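Local coordinates for protein V-type ATP synthase alpha chain (Nanoarchaeum equitans Kin4-M, PDB 5BN3) that forms the nucleotide-binding A subunit of an archaeal V-type ATP synthase, with ADP in a pocket lined by its P-loop and C-terminal domains, at residues Glu151-Glu165 with Ala169-Glu181. Sequence-based numbering, arbitrary orientation.
Sequences EGKIEEIYEGNFTIE and AIVNGKPIKLYHE
Two successive glutamates, Glu-155 and Glu-156, are matched against the single residue Ile-170, a classic bulge that shifts the antiparallel register of strands 152-157 and 169-171 by one. Ile-170 O accepts Glu-155 N at 2.9 Å and Glu-156 N only weakly, while Ile-170 N returns a 2.7 Å bond to Glu-156 O. The Glu-155 side chain, extended beyond CG, crosses Ile-170 at about a right angle; its OE1 lies 3.5 Å from Ile-170 CG2 and takes Gly-173 N from above the carboxylate plane, tying the bulge to the type I' turn Val-171 to Lys-174. Ile-154, Val-171, Ile-157 and Ala-169 lie on the face opposite Glu-156 and Ile-170, where Ile-132 of strand 131-137 touches Ile-157 and Ala-169.

At the far end, Ile-164 CG2 rests 3.9 Å from Tyr-179 CD1, and Ile-164 O lies at the edge of that ring, in its plane. Bends at chi2 and chi4 bring Lys-177 NZ above the carbonyl plane of Glu-165, 3.2 Å from Glu-165 O, and into a salt bridge with Glu-165 OE1, which also receives a weak bond from Tyr-179 OH. A water joins Ile-164 O to Leu-178 N. In this barrel-sandwich domain, Lys-177 would favour ionised Glu-165, whereas the buried Asn-172 amide lacks a partner.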
ATOM      1  N   GLU A 151     -58.056  -4.436   6.633  1.00 61.66           N
ATOM      2  CA  GLU A 151     -58.953  -3.296   6.732  1.00 65.57           C
ATOM      3  C   GLU A 151     -60.383  -3.806   6.626  1.00 62.09           C
ATOM      4  O   GLU A 151     -60.640  -4.819   5.973  1.00 63.14           O
ATOM      5  CB  GLU A 151     -58.661  -2.301   5.603  1.00 64.76           C
ATOM      6  CG  GLU A 151     -59.470  -1.010   5.649  1.00 80.64           C
ATOM      7  CD  GLU A 151     -59.269  -0.153   4.410  1.00101.16           C
ATOM      8  OE1 GLU A 151     -58.744  -0.674   3.402  1.00103.23           O
ATOM      9  OE2 GLU A 151     -59.638   1.041   4.441  1.00106.23           O
ATOM     10  N   GLY A 152     -61.316  -3.118   7.276  1.00 48.72           N
ATOM     11  CA  GLY A 152     -62.713  -3.496   7.183  1.00 65.00           C
ATOM     12  C   GLY A 152     -63.435  -3.470   8.512  1.00 60.96           C
ATOM     13  O   GLY A 152     -62.949  -2.896   9.488  1.00 64.65           O
ATOM     14  N   LYS A 153     -64.603  -4.100   8.547  1.00 66.47           N
ATOM     15  CA  LYS A 153     -65.431  -4.092   9.742  1.00 56.17           C
ATOM     16  C   LYS A 153     -65.177  -5.314  10.611  1.00 46.94           C
ATOM     17  O   LYS A 153     -64.994  -6.426  10.110  1.00 43.50           O
ATOM     18  CB  LYS A 153     -66.910  -4.007   9.364  1.00 66.61           C
ATOM     19  CG  LYS A 153     -67.686  -3.001  10.192  1.00 80.22           C
ATOM     20  CD  LYS A 153     -68.930  -2.526   9.462  1.00 98.49           C
ATOM     21  CE  LYS A 153     -69.458  -1.245  10.080  1.00101.02           C
ATOM     22  NZ  LYS A 153     -70.646  -0.721   9.359  1.00103.10           N
ATOM     23  N   ILE A 154     -65.157  -5.094  11.920  1.00 49.73           N
ATOM     24  CA  ILE A 154     -64.997  -6.181  12.872  1.00 56.09           C
ATOM     25  C   ILE A 154     -66.302  -6.956  12.987  1.00 60.52           C
ATOM     26  O   ILE A 154     -67.269  -6.483  13.590  1.00 49.24           O
ATOM     27  CB  ILE A 154     -64.570  -5.647  14.244  1.00 53.56           C
ATOM     28  CG1 ILE A 154     -63.220  -4.943  14.111  1.00 59.46           C
ATOM     29  CG2 ILE A 154     -64.479  -6.777  15.253  1.00 54.17           C
ATOM     30  CD1 ILE A 154     -62.775  -4.248  15.353  1.00 56.88           C
ATOM     31  N   GLU A 155     -66.329  -8.142  12.388  1.00 56.96           N
ATOM     32  CA  GLU A 155     -67.525  -8.971  12.373  1.00 60.62           C
ATOM     33  C   GLU A 155     -67.601  -9.797  13.651  1.00 71.64           C
ATOM     34  O   GLU A 155     -68.676 -10.239  14.059  1.00 70.31           O
ATOM     35  CB  GLU A 155     -67.511  -9.884  11.143  1.00 63.14           C
ATOM     36  CG  GLU A 155     -67.317  -9.139   9.827  1.00 58.96           C
ATOM     37  CD  GLU A 155     -67.201 -10.069   8.632  1.00 82.25           C
ATOM     38  OE1 GLU A 155     -66.631 -11.170   8.784  1.00 79.99           O
ATOM     39  OE2 GLU A 155     -67.683  -9.696   7.541  1.00 75.62           O
ATOM     40  N   GLU A 156     -66.445  -9.985  14.280  1.00 61.71           N
ATOM     41  CA  GLU A 156     -66.339 -10.765  15.503  1.00 62.68           C
ATOM     42  C   GLU A 156     -65.040 -10.403  16.214  1.00 62.50           C
ATOM     43  O   GLU A 156     -63.999 -10.270  15.570  1.00 48.23           O
ATOM     44  CB  GLU A 156     -66.335 -12.257  15.164  1.00 55.57           C
ATOM     45  CG  GLU A 156     -67.137 -13.117  16.114  1.00 75.45           C
ATOM     46  CD  GLU A 156     -68.624 -13.042  15.847  1.00 71.95           C
ATOM     47  OE1 GLU A 156     -69.021 -12.973  14.665  1.00 81.32           O
ATOM     48  OE2 GLU A 156     -69.399 -13.058  16.821  1.00 80.91           O
ATOM     49  N   ILE A 157     -65.099 -10.227  17.530  1.00 46.28           N
ATOM     50  CA  ILE A 157     -63.884 -10.024  18.319  1.00 52.48           C
ATOM     51  C   ILE A 157     -64.031 -10.611  19.719  1.00 56.96           C
ATOM     52  O   ILE A 157     -65.017 -10.360  20.415  1.00 49.42           O
ATOM     53  CB  ILE A 157     -63.445  -8.535  18.372  1.00 51.41           C
ATOM     54  CG1 ILE A 157     -62.150  -8.388  19.180  1.00 46.40           C
ATOM     55  CG2 ILE A 157     -64.549  -7.654  18.939  1.00 48.33           C
ATOM     56  CD1 ILE A 157     -61.567  -6.991  19.157  1.00 45.72           C
ATOM     57  N   TYR A 158     -63.045 -11.405  20.121  1.00 36.95           N
ATOM     58  CA  TYR A 158     -63.127 -12.144  21.373  1.00 34.00           C
ATOM     59  C   TYR A 158     -62.279 -11.523  22.478  1.00 45.48           C
ATOM     60  O   TYR A 158     -61.586 -10.526  22.263  1.00 42.16           O
ATOM     61  CB  TYR A 158     -62.727 -13.600  21.137  1.00 36.53           C
ATOM     62  CG  TYR A 158     -63.498 -14.236  20.006  1.00 47.84           C
ATOM     63  CD1 TYR A 158     -64.882 -14.156  19.957  1.00 50.42           C
ATOM     64  CD2 TYR A 158     -62.844 -14.894  18.978  1.00 54.61           C
ATOM     65  CE1 TYR A 158     -65.591 -14.728  18.924  1.00 51.29           C
ATOM     66  CE2 TYR A 158     -63.548 -15.468  17.939  1.00 61.87           C
ATOM     67  CZ  TYR A 158     -64.921 -15.381  17.918  1.00 63.65           C
ATOM     68  OH  TYR A 158     -65.626 -15.951  16.886  1.00 66.46           O
ATOM     69  N   GLU A 159     -62.348 -12.123  23.662  1.00 40.89           N
ATOM     70  CA  GLU A 159     -61.658 -11.610  24.837  1.00 46.05           C
ATOM     71  C   GLU A 159     -61.298 -12.770  25.749  1.00 48.99           C
ATOM     72  O   GLU A 159     -62.058 -13.734  25.859  1.00 45.48           O
ATOM     73  CB  GLU A 159     -62.565 -10.627  25.584  1.00 45.06           C
ATOM     74  CG  GLU A 159     -62.121 -10.301  27.003  1.00 59.15           C
ATOM     75  CD  GLU A 159     -63.082  -9.369  27.714  1.00 84.39           C
ATOM     76  OE1 GLU A 159     -64.289  -9.393  27.391  1.00 71.12           O
ATOM     77  OE2 GLU A 159     -62.627  -8.609  28.595  1.00 87.94           O
ATOM     78  N   GLY A 160     -60.135 -12.692  26.390  1.00 38.45           N
ATOM     79  CA  GLY A 160     -59.766 -13.675  27.390  1.00 32.78           C
ATOM     80  C   GLY A 160     -58.464 -14.393  27.107  1.00 46.43           C
ATOM     81  O   GLY A 160     -57.520 -13.810  26.570  1.00 41.84           O
ATOM     82  N   ASN A 161     -58.421 -15.670  27.467  1.00 40.75           N
ATOM     83  CA  ASN A 161     -57.196 -16.449  27.372  1.00 36.76           C
ATOM     84  C   ASN A 161     -57.074 -17.219  26.060  1.00 48.66           C
ATOM     85  O   ASN A 161     -57.948 -18.016  25.712  1.00 45.81           O
ATOM     86  CB  ASN A 161     -57.078 -17.386  28.576  1.00 37.17           C
ATOM     87  CG  ASN A 161     -57.136 -16.640  29.896  1.00 54.83           C
ATOM     88  OD1 ASN A 161     -56.153 -16.028  30.321  1.00 48.01           O
ATOM     89  ND2 ASN A 161     -58.291 -16.680  30.547  1.00 37.96           N
ATOM     90  N   PHE A 162     -55.986 -16.967  25.334  1.00 37.93           N
ATOM     91  CA  PHE A 162     -55.752 -17.590  24.034  1.00 36.46           C
ATOM     92  C   PHE A 162     -54.285 -17.966  23.852  1.00 45.63           C
ATOM     93  O   PHE A 162     -53.404 -17.380  24.482  1.00 41.41           O
ATOM     94  CB  PHE A 162     -56.141 -16.633  22.901  1.00 44.06           C
ATOM     95  CG  PHE A 162     -57.566 -16.170  22.952  1.00 53.50           C
ATOM     96  CD1 PHE A 162     -57.910 -15.027  23.656  1.00 40.43           C
ATOM     97  CD2 PHE A 162     -58.559 -16.865  22.278  1.00 50.72           C
ATOM     98  CE1 PHE A 162     -59.220 -14.592  23.701  1.00 51.29           C
ATOM     99  CE2 PHE A 162     -59.873 -16.433  22.318  1.00 64.67           C
ATOM    100  CZ  PHE A 162     -60.203 -15.296  23.029  1.00 47.25           C
ATOM    101  N   THR A 163     -54.028 -18.941  22.984  1.00 38.44           N
ATOM    102  CA  THR A 163     -52.666 -19.228  22.537  1.00 43.45           C
ATOM    103  C   THR A 163     -52.452 -18.513  21.208  1.00 51.11           C
ATOM    104  O   THR A 163     -53.399 -17.971  20.638  1.00 40.60           O
ATOM    105  CB  THR A 163     -52.391 -20.739  22.395  1.00 42.65           C
ATOM    106  OG1 THR A 163     -53.162 -21.276  21.315  1.00 52.21           O
ATOM    107  CG2 THR A 163     -52.741 -21.468  23.681  1.00 43.32           C
ATOM    108  N   ILE A 164     -51.218 -18.526  20.711  1.00 41.43           N
ATOM    109  CA  ILE A 164     -50.825 -17.688  19.577  1.00 47.59           C
ATOM    110  C   ILE A 164     -51.536 -18.005  18.249  1.00 42.16           C
ATOM    111  O   ILE A 164     -51.753 -17.110  17.430  1.00 49.20           O
ATOM    112  CB  ILE A 164     -49.278 -17.693  19.398  1.00 48.34           C
ATOM    113  CG1 ILE A 164     -48.735 -16.265  19.355  1.00 53.89           C
ATOM    114  CG2 ILE A 164     -48.854 -18.465  18.160  1.00 53.76           C
ATOM    115  CD1 ILE A 164     -48.894 -15.523  20.656  1.00 54.65           C
ATOM    116  N   GLU A 165     -51.918 -19.263  18.048  1.00 44.38           N
ATOM    117  CA  GLU A 165     -52.510 -19.676  16.776  1.00 46.99           C
ATOM    118  C   GLU A 165     -54.029 -19.534  16.743  1.00 50.69           C
ATOM    119  O   GLU A 165     -54.664 -19.851  15.737  1.00 59.15           O
ATOM    120  CB  GLU A 165     -52.109 -21.117  16.436  1.00 57.90           C
ATOM    121  CG  GLU A 165     -50.722 -21.270  15.820  1.00 72.08           C
ATOM    122  CD  GLU A 165     -50.705 -21.020  14.320  1.00 81.55           C
ATOM    123  OE1 GLU A 165     -51.565 -20.264  13.822  1.00 82.69           O
ATOM    124  OE2 GLU A 165     -49.828 -21.587  13.634  1.00 88.20           O
ATOM    125  N   ALA A 169     -60.203 -12.391  16.471  1.00 43.75           N
ATOM    126  CA  ALA A 169     -61.136 -11.506  15.785  1.00 40.45           C
ATOM    127  C   ALA A 169     -61.303 -11.907  14.325  1.00 44.45           C
ATOM    128  O   ALA A 169     -60.465 -12.618  13.770  1.00 50.04           O
ATOM    129  CB  ALA A 169     -60.676 -10.064  15.884  1.00 42.42           C
ATOM    130  N   ILE A 170     -62.385 -11.446  13.707  1.00 52.61           N
ATOM    131  CA  ILE A 170     -62.630 -11.707  12.293  1.00 51.99           C
ATOM    132  C   ILE A 170     -62.993 -10.409  11.574  1.00 46.50           C
ATOM    133  O   ILE A 170     -63.925  -9.709  11.976  1.00 48.06           O
ATOM    134  CB  ILE A 170     -63.741 -12.760  12.098  1.00 66.80           C
ATOM    135  CG1 ILE A 170     -63.247 -14.133  12.565  1.00 54.59           C
ATOM    136  CG2 ILE A 170     -64.173 -12.829  10.640  1.00 59.01           C
ATOM    137  CD1 ILE A 170     -64.347 -15.149  12.780  1.00 61.02           C
ATOM    138  N   VAL A 171     -62.239 -10.086  10.525  1.00 52.98           N
ATOM    139  CA  VAL A 171     -62.452  -8.862   9.755  1.00 52.88           C
ATOM    140  C   VAL A 171     -62.622  -9.201   8.275  1.00 53.68           C
ATOM    141  O   VAL A 171     -61.738  -9.817   7.675  1.00 47.61           O
ATOM    142  CB  VAL A 171     -61.266  -7.885   9.909  1.00 65.35           C
ATOM    143  CG1 VAL A 171     -61.583  -6.550   9.255  1.00 60.77           C
ATOM    144  CG2 VAL A 171     -60.929  -7.683  11.374  1.00 58.80           C
ATOM    145  N   ASN A 172     -63.752  -8.794   7.697  1.00 66.59           N
ATOM    146  CA  ASN A 172     -64.082  -9.104   6.302  1.00 65.15           C
ATOM    147  C   ASN A 172     -63.906 -10.582   5.958  1.00 67.97           C
ATOM    148  O   ASN A 172     -63.394 -10.928   4.891  1.00 69.12           O
ATOM    149  CB  ASN A 172     -63.283  -8.228   5.331  1.00 70.90           C
ATOM    150  CG  ASN A 172     -64.055  -7.000   4.882  1.00 87.82           C
ATOM    151  OD1 ASN A 172     -64.859  -6.443   5.633  1.00 84.01           O
ATOM    152  ND2 ASN A 172     -63.820  -6.576   3.646  1.00 77.27           N
ATOM    153  N   GLY A 173     -64.327 -11.445   6.876  1.00 51.35           N
ATOM    154  CA  GLY A 173     -64.212 -12.878   6.689  1.00 60.64           C
ATOM    155  C   GLY A 173     -62.807 -13.412   6.890  1.00 60.00           C
ATOM    156  O   GLY A 173     -62.545 -14.584   6.616  1.00 71.02           O
ATOM    157  N   LYS A 174     -61.899 -12.564   7.367  1.00 56.15           N
ATOM    158  CA  LYS A 174     -60.512 -12.981   7.564  1.00 61.77           C
ATOM    159  C   LYS A 174     -60.143 -13.054   9.043  1.00 54.17           C
ATOM    160  O   LYS A 174     -60.325 -12.087   9.785  1.00 54.68           O
ATOM    161  CB  LYS A 174     -59.547 -12.046   6.826  1.00 68.54           C
ATOM    162  CG  LYS A 174     -58.148 -12.626   6.631  1.00 80.03           C
ATOM    163  CD  LYS A 174     -57.109 -11.913   7.485  1.00 77.52           C
ATOM    164  CE  LYS A 174     -55.765 -12.629   7.437  1.00 87.65           C
ATOM    165  NZ  LYS A 174     -55.251 -12.803   6.050  1.00 80.98           N
ATOM    166  N   PRO A 175     -59.622 -14.211   9.472  1.00 54.35           N
ATOM    167  CA  PRO A 175     -59.201 -14.433  10.860  1.00 57.13           C
ATOM    168  C   PRO A 175     -58.002 -13.572  11.262  1.00 53.60           C
ATOM    169  O   PRO A 175     -57.038 -13.462  10.502  1.00 57.50           O
ATOM    170  CB  PRO A 175     -58.797 -15.912  10.867  1.00 59.18           C
ATOM    171  CG  PRO A 175     -59.518 -16.514   9.695  1.00 61.22           C
ATOM    172  CD  PRO A 175     -59.526 -15.436   8.661  1.00 61.79           C
ATOM    173  N   ILE A 176     -58.072 -12.974  12.449  1.00 54.70           N
ATOM    174  CA  ILE A 176     -56.964 -12.197  12.993  1.00 54.62           C
ATOM    175  C   ILE A 176     -56.343 -12.962  14.159  1.00 58.65           C
ATOM    176  O   ILE A 176     -57.061 -13.479  15.016  1.00 48.85           O
ATOM    177  CB  ILE A 176     -57.437 -10.808  13.481  1.00 53.52           C
ATOM    178  CG1 ILE A 176     -58.087 -10.026  12.336  1.00 50.20           C
ATOM    179  CG2 ILE A 176     -56.281 -10.017  14.091  1.00 48.97           C
ATOM    180  CD1 ILE A 176     -57.194  -9.842  11.126  1.00 57.70           C
ATOM    181  N   LYS A 177     -55.016 -13.049  14.186  1.00 42.66           N
ATOM    182  CA  LYS A 177     -54.320 -13.712  15.285  1.00 43.97           C
ATOM    183  C   LYS A 177     -53.662 -12.700  16.213  1.00 42.89           C
ATOM    184  O   LYS A 177     -53.761 -11.493  15.995  1.00 44.77           O
ATOM    185  CB  LYS A 177     -53.263 -14.686  14.755  1.00 51.81           C
ATOM    186  CG  LYS A 177     -53.785 -16.076  14.434  1.00 61.04           C
ATOM    187  CD  LYS A 177     -54.658 -16.089  13.189  1.00 69.06           C
ATOM    188  CE  LYS A 177     -55.214 -17.484  12.929  1.00 76.97           C
ATOM    189  NZ  LYS A 177     -54.147 -18.524  12.875  1.00 77.23           N
ATOM    190  N   LEU A 178     -53.000 -13.202  17.251  1.00 43.58           N
ATOM    191  CA  LEU A 178     -52.215 -12.361  18.147  1.00 48.81           C
ATOM    192  C   LEU A 178     -50.876 -12.020  17.501  1.00 49.04           C
ATOM    193  O   LEU A 178     -50.125 -11.183  18.004  1.00 40.06           O
ATOM    194  CB  LEU A 178     -51.987 -13.064  19.488  1.00 37.41           C
ATOM    195  CG  LEU A 178     -53.188 -13.157  20.432  1.00 39.60           C
ATOM    196  CD1 LEU A 178     -52.869 -14.017  21.640  1.00 44.63           C
ATOM    197  CD2 LEU A 178     -53.603 -11.773  20.876  1.00 37.67           C
ATOM    198  N   TYR A 179     -50.591 -12.675  16.377  1.00 38.39           N
ATOM    199  CA  TYR A 179     -49.342 -12.461  15.653  1.00 43.16           C
ATOM    200  C   TYR A 179     -49.576 -12.368  14.151  1.00 47.76           C
ATOM    201  O   TYR A 179     -50.598 -12.833  13.643  1.00 44.09           O
ATOM    202  CB  TYR A 179     -48.366 -13.607  15.931  1.00 35.57           C
ATOM    203  CG  TYR A 179     -48.601 -14.842  15.083  1.00 46.56           C
ATOM    204  CD1 TYR A 179     -49.571 -15.773  15.429  1.00 47.63           C
ATOM    205  CD2 TYR A 179     -47.840 -15.082  13.948  1.00 45.86           C
ATOM    206  CE1 TYR A 179     -49.781 -16.900  14.664  1.00 50.76           C
ATOM    207  CE2 TYR A 179     -48.045 -16.204  13.177  1.00 60.43           C
ATOM    208  CZ  TYR A 179     -49.015 -17.110  13.540  1.00 69.07           C
ATOM    209  OH  TYR A 179     -49.218 -18.232  12.774  1.00 62.05           O
ATOM    210  N   HIS A 180     -48.620 -11.773  13.445  1.00 43.87           N
ATOM    211  CA  HIS A 180     -48.603 -11.837  11.986  1.00 41.42           C
ATOM    212  C   HIS A 180     -47.173 -11.971  11.474  1.00 49.02           C
ATOM    213  O   HIS A 180     -46.218 -11.663  12.189  1.00 41.21           O
ATOM    214  CB  HIS A 180     -49.311 -10.632  11.352  1.00 42.66           C
ATOM    215  CG  HIS A 180     -48.564  -9.339  11.484  1.00 48.71           C
ATOM    216  ND1 HIS A 180     -48.623  -8.558  12.616  1.00 48.30           N
ATOM    217  CD2 HIS A 180     -47.764  -8.681  10.611  1.00 51.73           C
ATOM    218  CE1 HIS A 180     -47.879  -7.478  12.442  1.00 54.61           C
ATOM    219  NE2 HIS A 180     -47.348  -7.528  11.235  1.00 41.54           N
ATOM    220  N   GLU A 181     -47.031 -12.456  10.245  1.00 40.01           N
ATOM    221  CA  GLU A 181     -45.717 -12.648   9.646  1.00 37.67           C
ATOM    222  C   GLU A 181     -45.340 -11.448   8.789  1.00 41.86           C
ATOM    223  O   GLU A 181     -46.204 -10.816   8.179  1.00 42.25           O
ATOM    224  CB  GLU A 181     -45.697 -13.921   8.797  1.00 50.95           C
ATOM    225  CG  GLU A 181     -45.845 -15.206   9.591  1.00 50.67           C
ATOM    226  CD  GLU A 181     -45.739 -16.440   8.715  1.00 82.24           C
ATOM    227  OE1 GLU A 181     -46.127 -16.360   7.531  1.00 83.21           O
ATOM    228  OE2 GLU A 181     -45.261 -17.485   9.206  1.00 85.67           O
TER
HETATM  229  O   HOH W   1     -53.862 -15.666  18.418  1.00 58.57           O